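Local atomic coordinates of HcgC (Methanococcus maripaludis S2, PDB entry 5O4J), a protein that probably transfers a methyl group from S-adenosylmethionine to a ring carbon of a pyridinol precursor during biosynthesis of the [Fe]-hydrogenase FeGP cofactor. Residues Ile16-Lys19 against Asp20-Asp24; Asn31-Lys34 against Tyr35-Gly39; Pro75-Lys78 against Asp79-Phe82; Gly138-Lys142 against Gly143-Ile147; Arg190-Asn193 against Glu194-Ser197. All blocks are in the same frame, centred on the assembly; numbering follows the deposited sequence. Where two conformers were deposited one is given.

All five contacts are local, and they follow one another along the chain. Contacts 1 and 2 lie on the same helix, 18-37, the first at its beginning and the second where it runs out; their centres are about 22 Å apart. Contact 3 is a 3-10 turn after strand 65-72 of the mixed, Rossmann-like sheet, beside bound S-adenosyl-L-homocysteine. Contact 4 starts helix 142-147 after strand 130-134, and contact 5 leaves helix 177-193 for strand 198-203 of the smaller antiparallel sheet. Contacts 3 and 5 lie on opposite sides of the chain's centre, their centres about 39 Å apart. Contacts 4 and 5 both touch the third subunit, so these two turns take part in the four-chain assembly.

Contact 1: Ile16-Lys19 against Asp20-Asp24; sequences IKIK and DIVSD
Lys-17 and Asp-20 meet where helix 18-37 begins. The backbone N of Lys-17, the N-cap residue, donates to Asp-20 OD2 at 2.8 Å and 168°; it reaches that oxygen on its anti side, 32° out of the carboxylate plane. This is one half of a capping box, the half in which the third helical residue turns its acid back on the N-cap amide. Asp-20 can do so because CG swings beside its own backbone N (chi1 -61°), which lays the carboxylate back over the turn and brings OD2 to 3.4 Å from Lys-17 CB. The lysine ammonium goes elsewhere, to the side-chain oxygen of Asn-226.

Behind the cap the main chain settles into helix. Ile-21 N reaches Lys-17 O at 3.3 Å, while Asp-20 N makes only a weak bond to the same oxygen. Val-22 N to Ile-18 O is shorter, 3.0 Å, and Ser-23 N to Lys-19 O carries the pattern on.

On the inner side, Ile-16 CG2 butts against Ile-21 CG1 at 3.7 Å, the two side chains crossing at about a right angle. Around this first turn, Ile-16 packs on helix 239-251, Ile-18 on helix 218-225, and Ile-21 on both helix 177-193 and helix 239-251. Val-22 lies against Val-181 of helix 177-193 and against Leu-52, an S-adenosyl-L-homocysteine-binding residue.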
# COMPACT_ATOMS: atom_id res chain seq x y z
N ILE A 16 9.37 -20.39 8.42
CA ILE A 16 7.93 -20.52 8.59
C ILE A 16 7.33 -21.09 7.31
O ILE A 16 7.52 -20.54 6.22
CB ILE A 16 7.31 -19.17 8.96
CG1 ILE A 16 7.64 -18.84 10.42
CG2 ILE A 16 5.79 -19.14 8.72
CD1 ILE A 16 7.53 -17.36 10.73
N LYS A 17 6.59 -22.20 7.44
CA LYS A 17 5.91 -22.84 6.33
C LYS A 17 4.45 -22.41 6.29
O LYS A 17 3.89 -21.92 7.27
CB LYS A 17 5.98 -24.36 6.46
CG LYS A 17 7.38 -24.95 6.31
CD LYS A 17 7.35 -26.42 6.70
CE LYS A 17 8.66 -27.13 6.38
NZ LYS A 17 8.61 -28.54 6.84
N ILE A 18 3.83 -22.61 5.13
CA ILE A 18 2.41 -22.29 5.02
C ILE A 18 1.62 -23.01 6.10
O ILE A 18 0.73 -22.43 6.75
CB ILE A 18 1.89 -22.62 3.61
CG1 ILE A 18 2.71 -21.89 2.54
CG2 ILE A 18 0.45 -22.18 3.46
CD1 ILE A 18 2.66 -22.57 1.20
N LYS A 19 1.95 -24.29 6.35
CA LYS A 19 1.22 -25.06 7.36
C LYS A 19 1.37 -24.45 8.75
O LYS A 19 0.48 -24.61 9.59
CB LYS A 19 1.68 -26.51 7.37
CG LYS A 19 3.13 -26.75 7.79
CD LYS A 19 3.40 -28.25 7.89
CE LYS A 19 4.82 -28.54 8.37
NZ LYS A 19 5.07 -30.02 8.46
N ASP A 20 2.49 -23.77 9.01
CA ASP A 20 2.70 -23.14 10.31
C ASP A 20 1.77 -21.95 10.51
O ASP A 20 1.30 -21.71 11.62
CB ASP A 20 4.16 -22.69 10.45
CG ASP A 20 5.15 -23.83 10.38
OD1 ASP A 20 4.85 -24.93 10.89
OD2 ASP A 20 6.25 -23.64 9.81
N ILE A 21 1.53 -21.18 9.44
CA ILE A 21 0.59 -20.07 9.51
C ILE A 21 -0.83 -20.60 9.66
O ILE A 21 -1.62 -20.06 10.44
CB ILE A 21 0.72 -19.19 8.25
CG1 ILE A 21 2.19 -18.80 8.03
CG2 ILE A 21 -0.14 -17.95 8.39
CD1 ILE A 21 2.44 -17.97 6.78
N VAL A 22 -1.18 -21.64 8.90
CA VAL A 22 -2.48 -22.29 9.08
C VAL A 22 -2.65 -22.69 10.53
O VAL A 22 -3.66 -22.37 11.18
CB VAL A 22 -2.60 -23.49 8.13
CG1 VAL A 22 -3.88 -24.29 8.42
CG2 VAL A 22 -2.56 -23.04 6.69
N SER A 23 -1.65 -23.40 11.07
CA SER A 23 -1.71 -23.89 12.44
C SER A 23 -1.97 -22.76 13.42
O SER A 23 -2.83 -22.87 14.30
CB SER A 23 -0.41 -24.61 12.78
OG SER A 23 -0.43 -25.11 14.11
N ASP A 24 -1.22 -21.66 13.30
CA ASP A 24 -1.39 -20.55 14.24
C ASP A 24 -2.80 -19.98 14.16
O ASP A 24 -3.42 -19.72 15.20
CB ASP A 24 -0.35 -19.47 13.96
CG ASP A 24 1.07 -19.93 14.26
OD1 ASP A 24 1.24 -20.94 14.97
OD2 ASP A 24 2.02 -19.27 13.78

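Contact 2: Asn31-Lys34 against Tyr35-Gly39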
# COMPACT_ATOMS: atom_id res chain seq x y z
N ASN A 31 -8.90 -21.68 20.37
CA ASN A 31 -8.80 -21.08 21.70
C ASN A 31 -9.92 -20.08 21.95
O ASN A 31 -10.39 -19.96 23.09
CB ASN A 31 -7.43 -20.44 21.87
CG ASN A 31 -6.35 -21.47 22.17
OD1 ASN A 31 -6.65 -22.55 22.70
ND2 ASN A 31 -5.11 -21.15 21.83
N ALA A 32 -10.36 -19.35 20.92
CA ALA A 32 -11.52 -18.47 21.08
C ALA A 32 -12.76 -19.26 21.48
O ALA A 32 -13.53 -18.83 22.36
CB ALA A 32 -11.77 -17.71 19.77
N ILE A 33 -12.99 -20.40 20.84
CA ILE A 33 -14.11 -21.26 21.20
C ILE A 33 -13.95 -21.78 22.62
O ILE A 33 -14.89 -21.74 23.43
CB ILE A 33 -14.25 -22.41 20.18
CG1 ILE A 33 -14.77 -21.85 18.86
CG2 ILE A 33 -15.15 -23.52 20.71
CD1 ILE A 33 -14.58 -22.77 17.67
N LYS A 34 -12.74 -22.25 22.96
CA LYS A 34 -12.47 -22.75 24.30
C LYS A 34 -12.86 -21.72 25.36
O LYS A 34 -13.53 -22.04 26.34
CB LYS A 34 -11.00 -23.11 24.44
CG LYS A 34 -10.60 -23.66 25.80
CD LYS A 34 -9.10 -23.88 25.89
CE LYS A 34 -8.69 -24.40 27.25
NZ LYS A 34 -7.20 -24.54 27.36
N TYR A 35 -12.41 -20.47 25.17
CA TYR A 35 -12.67 -19.42 26.14
C TYR A 35 -14.16 -19.15 26.26
O TYR A 35 -14.69 -18.94 27.36
CB TYR A 35 -11.92 -18.16 25.74
CG TYR A 35 -12.26 -16.96 26.58
CD1 TYR A 35 -11.81 -16.86 27.88
CD2 TYR A 35 -13.03 -15.93 26.07
CE1 TYR A 35 -12.12 -15.77 28.66
CE2 TYR A 35 -13.35 -14.82 26.84
CZ TYR A 35 -12.89 -14.75 28.14
OH TYR A 35 -13.20 -13.66 28.92
N PHE A 36 -14.86 -19.14 25.12
CA PHE A 36 -16.30 -18.93 25.13
C PHE A 36 -17.03 -20.02 25.91
O PHE A 36 -18.00 -19.74 26.62
CB PHE A 36 -16.80 -18.86 23.70
CG PHE A 36 -18.27 -18.58 23.58
CD1 PHE A 36 -18.78 -17.33 23.87
CD2 PHE A 36 -19.14 -19.56 23.15
CE1 PHE A 36 -20.15 -17.06 23.75
CE2 PHE A 36 -20.50 -19.30 23.02
CZ PHE A 36 -21.00 -18.05 23.33
N LEU A 37 -16.56 -21.27 25.80
CA LEU A 37 -17.25 -22.40 26.42
C LEU A 37 -17.03 -22.49 27.92
O LEU A 37 -17.75 -23.24 28.59
CB LEU A 37 -16.83 -23.70 25.73
CG LEU A 37 -17.30 -23.85 24.28
CD1 LEU A 37 -16.83 -25.16 23.68
CD2 LEU A 37 -18.81 -23.74 24.17
N GLU A 38 -16.05 -21.78 28.47
CA GLU A 38 -15.91 -21.63 29.92
C GLU A 38 -15.83 -22.98 30.64
O GLU A 38 -16.31 -23.13 31.77
CB GLU A 38 -17.06 -20.80 30.47
CG GLU A 38 -17.09 -19.39 29.90
CD GLU A 38 -18.32 -18.60 30.33
OE1 GLU A 38 -18.35 -17.38 30.07
OE2 GLU A 38 -19.26 -19.20 30.89
N GLY A 39 -15.18 -23.95 30.00
CA GLY A 39 -14.97 -25.24 30.62
C GLY A 39 -16.19 -26.12 30.71
O GLY A 39 -16.14 -27.16 31.37
O HOH W 1 -13.97 -24.39 27.68
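Phe-36 and Tyr-35 both touch the preceding turn with their CB atoms, and both rings then leave it. Phe-36 CB rests 3.5 Å from Ala-32 O, and with CG anti to the backbone N (chi1 -178°) its ring goes to Val-130, Ile-132 and Val-257, where Lys-159 makes a cation-pi contact with it. Tyr-35 CB lies 3.6 Å from Asn-31 O, its ring directed to the exposed side.

Along the same helix Ile-33 and Leu-37 run side by side, CG2 of the isoleucine 3.8 Å from CD1 of the leucine. They belong to the face of helix 18-37 that packs on strands 108-111 and 130-134 of the Rossmann-like sheet. The backbone stays regular up to Leu-37 N, which donates to Ile-33 O at 2.9 Å.

Then Glu-38 takes a positive phi and the helix breaks off. Lys-34 O receives weak bonds from Leu-37 N and Glu-38 N. In a Schellman motif Gly-39 N would bond Ile-33 O or its neighbour directly, but here Gly-39 N is 4.4 Å from Lys-34 O and a water stands between them: it donates to Lys-34 O and accepts from Gly-39 N, each at 2.7 Å.

Contact 3: Pro75-Lys78 against Asp79-Phe82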
# COMPACT_ATOMS: atom_id res chain seq x y z
N PRO A 75 -17.76 -36.03 1.22
CA PRO A 75 -17.31 -37.23 1.93
C PRO A 75 -15.80 -37.42 1.94
O PRO A 75 -15.28 -37.97 2.91
CB PRO A 75 -18.02 -38.37 1.18
CG PRO A 75 -18.46 -37.80 -0.11
CD PRO A 75 -18.71 -36.35 0.14
N HIS A 76 -15.08 -36.97 0.91
CA HIS A 76 -13.64 -37.20 0.89
C HIS A 76 -12.90 -36.41 1.96
O HIS A 76 -11.73 -36.71 2.24
CB HIS A 76 -13.06 -36.89 -0.49
CG HIS A 76 -12.84 -35.44 -0.75
ND1 HIS A 76 -13.86 -34.58 -1.11
CD2 HIS A 76 -11.71 -34.69 -0.74
CE1 HIS A 76 -13.37 -33.37 -1.29
NE2 HIS A 76 -12.06 -33.41 -1.08
N LEU A 77 -13.55 -35.43 2.59
CA LEU A 77 -12.85 -34.69 3.63
C LEU A 77 -12.69 -35.49 4.92
O LEU A 77 -12.08 -34.98 5.86
CB LEU A 77 -13.58 -33.37 3.91
CG LEU A 77 -13.21 -32.26 2.92
CD1 LEU A 77 -14.08 -31.05 3.16
CD2 LEU A 77 -11.73 -31.87 3.04
N LYS A 78 -13.20 -36.72 4.97
CA LYS A 78 -12.79 -37.62 6.05
C LYS A 78 -11.28 -37.72 6.13
O LYS A 78 -10.73 -37.95 7.21
CB LYS A 78 -13.40 -39.01 5.83
CG LYS A 78 -13.04 -39.65 4.49
CD LYS A 78 -13.28 -41.15 4.49
CE LYS A 78 -13.58 -41.68 3.10
NZ LYS A 78 -12.47 -41.47 2.13
N ASP A 79 -10.59 -37.54 5.00
CA ASP A 79 -9.13 -37.63 4.95
C ASP A 79 -8.44 -36.47 5.66
O ASP A 79 -7.23 -36.55 5.88
CB ASP A 79 -8.64 -37.68 3.49
CG ASP A 79 -9.24 -38.81 2.68
OD1 ASP A 79 -9.48 -39.89 3.26
OD2 ASP A 79 -9.45 -38.64 1.45
N ILE A 80 -9.15 -35.39 5.98
CA ILE A 80 -8.52 -34.23 6.62
C ILE A 80 -8.58 -34.29 8.15
O ILE A 80 -8.13 -33.34 8.80
CB ILE A 80 -9.12 -32.91 6.09
CG1 ILE A 80 -8.08 -31.79 6.18
CG2 ILE A 80 -10.39 -32.50 6.85
CD1 ILE A 80 -8.38 -30.59 5.28
N LEU A 81 -9.13 -35.35 8.74
CA LEU A 81 -9.12 -35.46 10.19
C LEU A 81 -7.77 -35.96 10.70
O LEU A 81 -7.06 -36.72 10.02
CB LEU A 81 -10.22 -36.39 10.70
CG LEU A 81 -11.65 -36.10 10.24
CD1 LEU A 81 -12.61 -36.99 11.00
CD2 LEU A 81 -12.02 -34.63 10.39
N PHE A 82 -7.41 -35.53 11.91
CA PHE A 82 -6.12 -35.89 12.49
C PHE A 82 -6.07 -37.37 12.86
O PHE A 82 -5.10 -38.06 12.53
CB PHE A 82 -5.83 -35.03 13.72
CG PHE A 82 -5.42 -33.62 13.40
CD1 PHE A 82 -6.37 -32.61 13.34
CD2 PHE A 82 -4.09 -33.30 13.18
CE1 PHE A 82 -6.00 -31.31 13.05
CE2 PHE A 82 -3.71 -32.00 12.89
CZ PHE A 82 -4.67 -31.00 12.83
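Three backbone bonds, each spanning three residues, run from His-76 to Leu-81 across the junction of the two segments and continue the 3-10 winding that Lys-78 N begins on Pro-75 O. Asp-79 N donates to His-76 O at 3.1 Å and Ile-80 N to Leu-77 O at 3.0 Å. In both the donor stands above the carbonyl plane, 42° out of it in the first and 62° in the second, as is usual in the tight winding of a 3-10 turn. Leu-81 N to Lys-78 O is longer and weak, and leads out of the turn.

The charged pair lies on the exposed side. Lys-78 and Asp-79 run alongside each other, and a bend at the end of the lysine chain (chi4 61°) carries NZ round to Asp-79 OD1, 3.6 Å away: a long salt bridge between sequence neighbours. The other oxygen, OD2, comes to 3.1 Å from His-76 O, an acceptor facing an acceptor. The nearby ammonium of Lys-78 may temper that approach.

Apolar contact is made on the buried side. Leu-77 and Ile-80 point the same way, with CD2 of the leucine 4.1 Å from CG2 of the isoleucine, while CG of Leu-77 sits over one face of the His-76 ring, toward its rim. That imidazole is held through NE2 by the carbonyl of Val-212.

Leu-77 also touches bound S-adenosyl-L-homocysteine, close to Asp-72 at the end of the second Rossmann-like strand, 65-72. Val-218 of helix 218-225 packs against the turn, helix 208-213 meets Leu-77, and Phe-82 packs on Ser-55 and Tyr-56 of helix 54-60.

Contact 4: Gly138-Lys142 against Gly143-Ile147. With SO4 (sulfate ion), chain F.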
# COMPACT_ATOMS: atom_id res chain seq x y z
N GLY A 138 -15.17 -10.67 6.93
CA GLY A 138 -14.02 -9.98 7.47
C GLY A 138 -14.32 -8.50 7.55
O GLY A 138 -15.35 -8.11 8.11
N ASN A 139 -13.47 -7.68 6.96
CA ASN A 139 -13.72 -6.25 6.87
C ASN A 139 -14.69 -5.98 5.71
O ASN A 139 -15.20 -6.92 5.09
CB ASN A 139 -12.39 -5.51 6.75
CG ASN A 139 -11.41 -5.90 7.87
OD1 ASN A 139 -10.27 -6.29 7.60
ND2 ASN A 139 -11.86 -5.82 9.13
N HIS A 140 -15.01 -4.72 5.44
CA HIS A 140 -16.24 -4.45 4.71
C HIS A 140 -16.13 -4.70 3.22
O HIS A 140 -15.24 -4.17 2.54
CB HIS A 140 -16.75 -3.03 4.93
CG HIS A 140 -18.16 -2.85 4.45
ND1 HIS A 140 -19.19 -3.63 4.91
CD2 HIS A 140 -18.69 -2.04 3.50
CE1 HIS A 140 -20.31 -3.29 4.30
NE2 HIS A 140 -20.03 -2.32 3.44
N ASP A 141 -17.10 -5.44 2.70
CA ASP A 141 -17.25 -5.71 1.28
C ASP A 141 -18.73 -5.94 1.04
O ASP A 141 -19.32 -6.83 1.66
CB ASP A 141 -16.42 -6.92 0.86
CG ASP A 141 -16.60 -7.28 -0.60
OD1 ASP A 141 -17.56 -8.00 -0.94
OD2 ASP A 141 -15.75 -6.85 -1.42
N LYS A 142 -19.34 -5.15 0.14
CA LYS A 142 -20.78 -5.25 -0.07
C LYS A 142 -21.18 -6.61 -0.61
O LYS A 142 -22.17 -7.20 -0.14
CB LYS A 142 -21.23 -4.14 -1.03
CG LYS A 142 -21.10 -2.74 -0.46
CD LYS A 142 -21.52 -1.69 -1.47
CE LYS A 142 -21.56 -0.30 -0.85
NZ LYS A 142 -20.69 0.67 -1.58
N GLY A 143 -20.43 -7.14 -1.58
CA GLY A 143 -20.81 -8.41 -2.19
C GLY A 143 -20.81 -9.56 -1.19
O GLY A 143 -21.71 -10.40 -1.20
N ILE A 144 -19.81 -9.59 -0.31
CA ILE A 144 -19.76 -10.64 0.71
C ILE A 144 -20.84 -10.42 1.75
O ILE A 144 -21.47 -11.38 2.21
CB ILE A 144 -18.35 -10.68 1.33
CG1 ILE A 144 -17.36 -11.19 0.28
CG2 ILE A 144 -18.32 -11.54 2.59
CD1 ILE A 144 -15.91 -10.99 0.64
N SER A 145 -21.07 -9.17 2.15
CA SER A 145 -22.14 -8.88 3.11
C SER A 145 -23.48 -9.36 2.58
O SER A 145 -24.32 -9.86 3.35
CB SER A 145 -22.19 -7.39 3.42
OG SER A 145 -21.15 -7.01 4.29
N LYS A 146 -23.72 -9.19 1.28
CA LYS A 146 -25.03 -9.51 0.71
C LYS A 146 -25.31 -11.01 0.71
O LYS A 146 -26.46 -11.43 0.83
CB LYS A 146 -25.11 -8.97 -0.72
CG LYS A 146 -26.46 -9.10 -1.39
CD LYS A 146 -26.40 -8.70 -2.86
CE LYS A 146 -27.15 -9.69 -3.76
NZ LYS A 146 -28.54 -9.94 -3.31
N ILE A 147 -24.27 -11.84 0.56
CA ILE A 147 -24.47 -13.29 0.49
C ILE A 147 -24.40 -13.94 1.86
O ILE A 147 -24.81 -15.10 2.01
CB ILE A 147 -23.46 -13.95 -0.46
CG1 ILE A 147 -23.92 -15.36 -0.82
CG2 ILE A 147 -22.06 -13.99 0.15
CD1 ILE A 147 -23.46 -15.81 -2.18
S SO4 F . -15.52 -4.86 10.53
O1 SO4 F . -15.46 -6.20 11.15
O2 SO4 F . -16.65 -4.80 9.58
O3 SO4 F . -14.25 -4.63 9.81
O4 SO4 F . -15.68 -3.83 11.58
O HOH W 2 -18.63 -7.68 4.37
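Asp-141 OD1 takes the N-H of Ile-144 at 2.8 Å and 159°, the capping bond that starts helix 142-147. The amide arrives nearly head-on to the C-O bond. With CG anti to the backbone N (chi1 177°), the acid reaches forward under the first turn, and OD1 also comes within 3.4 Å of Ile-144 CG1, so the isoleucine packs against the capping oxygen. The second oxygen is held too: OD2 forms a salt bridge with Lys-173 and accepts from Ser-197 N of the third subunit.

Beyond the cap, Ser-145 N closes the first helical turn on Asp-141 O at 3.0 Å and Lys-146 N follows on Lys-142 O. A water links the start of the turn to its end: it accepts from Asp-141 N at 3.2 Å and is bonded to Ser-145 OG at 2.6 Å. CE1 of His-140 approaches the same hydroxyl oxygen obliquely, at 3.8 Å; the imidazole itself is fixed by NE2 to Asp-254 of the second subunit.

Earlier in the loop, Asn-139 ND2 donates to a sulfate oxygen, O3, at 2.8 Å. The same ion, probably from the crystallisation liquor, is bonded by Asn-139 of the second subunit, so it sits between two chains.

Gly-143 N donates to Asp-196 OD1 of the third subunit, and this brings that oxygen close to Asp-141 OD1. The N-H groups of the helix start, which point at these acids, and the ammonium of Lys-173 would be expected to offset that repulsion, making the capped turn a polar junction between subunits.

Contact 5: Arg190-Asn193 against Glu194-Ser197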
# COMPACT_ATOMS: atom_id res chain seq x y z
N ARG A 190 5.17 -7.71 0.85
CA ARG A 190 5.31 -6.31 0.47
C ARG A 190 6.30 -5.60 1.38
O ARG A 190 7.11 -4.79 0.91
CB ARG A 190 3.93 -5.65 0.46
CG ARG A 190 3.06 -6.25 -0.66
CD ARG A 190 1.78 -5.48 -0.95
NE ARG A 190 0.61 -6.35 -0.84
CZ ARG A 190 -0.23 -6.38 0.20
NH1 ARG A 190 -0.04 -5.59 1.25
NH2 ARG A 190 -1.26 -7.21 0.19
N GLU A 191 6.31 -5.95 2.68
CA GLU A 191 7.28 -5.36 3.60
C GLU A 191 8.67 -5.94 3.40
O GLU A 191 9.67 -5.21 3.46
CB GLU A 191 6.83 -5.57 5.05
CG GLU A 191 7.72 -4.84 6.03
CD GLU A 191 7.29 -4.97 7.49
OE1 GLU A 191 6.16 -5.44 7.77
OE2 GLU A 191 8.09 -4.58 8.35
N ILE A 192 8.77 -7.25 3.17
CA ILE A 192 10.07 -7.89 2.95
C ILE A 192 10.74 -7.30 1.72
O ILE A 192 11.96 -7.10 1.70
CB ILE A 192 9.89 -9.41 2.83
CG1 ILE A 192 9.59 -10.00 4.20
CG2 ILE A 192 11.11 -10.09 2.19
CD1 ILE A 192 8.88 -11.34 4.16
N ASN A 193 9.96 -7.03 0.67
CA ASN A 193 10.57 -6.52 -0.56
C ASN A 193 11.29 -5.20 -0.31
O ASN A 193 12.25 -4.88 -1.02
CB ASN A 193 9.52 -6.34 -1.64
CG ASN A 193 10.12 -6.42 -3.01
OD1 ASN A 193 10.64 -7.46 -3.41
ND2 ASN A 193 10.08 -5.32 -3.74
N GLU A 194 10.85 -4.43 0.69
CA GLU A 194 11.45 -3.15 1.01
C GLU A 194 12.70 -3.26 1.87
O GLU A 194 13.36 -2.25 2.11
CB GLU A 194 10.40 -2.25 1.67
CG GLU A 194 9.31 -1.86 0.69
CD GLU A 194 8.31 -0.86 1.23
OE1 GLU A 194 8.29 -0.59 2.45
OE2 GLU A 194 7.52 -0.34 0.42
N LEU A 195 13.05 -4.46 2.35
CA LEU A 195 14.31 -4.63 3.04
C LEU A 195 15.48 -4.31 2.12
O LEU A 195 15.46 -4.63 0.92
CB LEU A 195 14.45 -6.06 3.56
CG LEU A 195 13.49 -6.51 4.65
CD1 LEU A 195 13.63 -8.01 4.87
CD2 LEU A 195 13.70 -5.73 5.96
N ASP A 196 16.52 -3.67 2.67
CA ASP A 196 17.68 -3.35 1.86
C ASP A 196 18.25 -4.61 1.22
O ASP A 196 18.40 -5.65 1.87
CB ASP A 196 18.77 -2.70 2.71
CG ASP A 196 19.98 -2.32 1.89
OD1 ASP A 196 19.79 -1.66 0.86
OD2 ASP A 196 21.12 -2.69 2.27
N SER A 197 18.57 -4.50 -0.07
CA SER A 197 19.25 -5.48 -0.91
C SER A 197 18.32 -6.55 -1.48
O SER A 197 18.79 -7.38 -2.26
CB SER A 197 20.40 -6.19 -0.18
OG SER A 197 19.95 -7.33 0.53
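The backbone passes from Glu-191 to Leu-195 through two successive bonds to the residue three back: Glu-194 N to Glu-191 O at 3.1 Å and Leu-195 N to Ile-192 O at 2.9 Å. Each donor stands well above the plane of its carbonyl, 63° out of it in the first and 59° in the second, the tightened geometry often found as a helix runs out into a loop.

Leu-195 folds back over that last turn. The backbone sets its CB 3.3 Å from Ile-192 O; with CG beside its own backbone N (chi1 -66°), the branch stays over the same carbonyl, CG 3.4 Å from Ile-192 O, and CD1 comes to 4.2 Å from Ile-192 CG2. Ile-192 is the buried partner, packed on strand 230-234 and on Leu-242 and Ile-245 of helix 239-251. Glu-194 lies over the carbonyl of Arg-190, its CG 3.7 Å from Arg-190 O, and then extends its acid to Lys-170 of the fourth subunit in a salt bridge.

Three more polar side chains are tied within the chain: Arg-190 to Asp-187, Glu-191 to Lys-248, and Asn-193 OD1 to Thr-201 OG1 of strand 198-203. Ser-197 OG donates to Asp-196 O at 2.6 Å, in the carbonyl plane and on a lone pair.

Lys-173 of the third subunit takes both Asn-193 O and Leu-195 O, carbonyls near the C-terminal end of helix 177-193. An ammonium there would suit the partial negative charge of a helix end. The fourth subunit takes the carboxylate and the carbonyl of Glu-194, so the chemistry implies a turn braced by two neighbouring subunits.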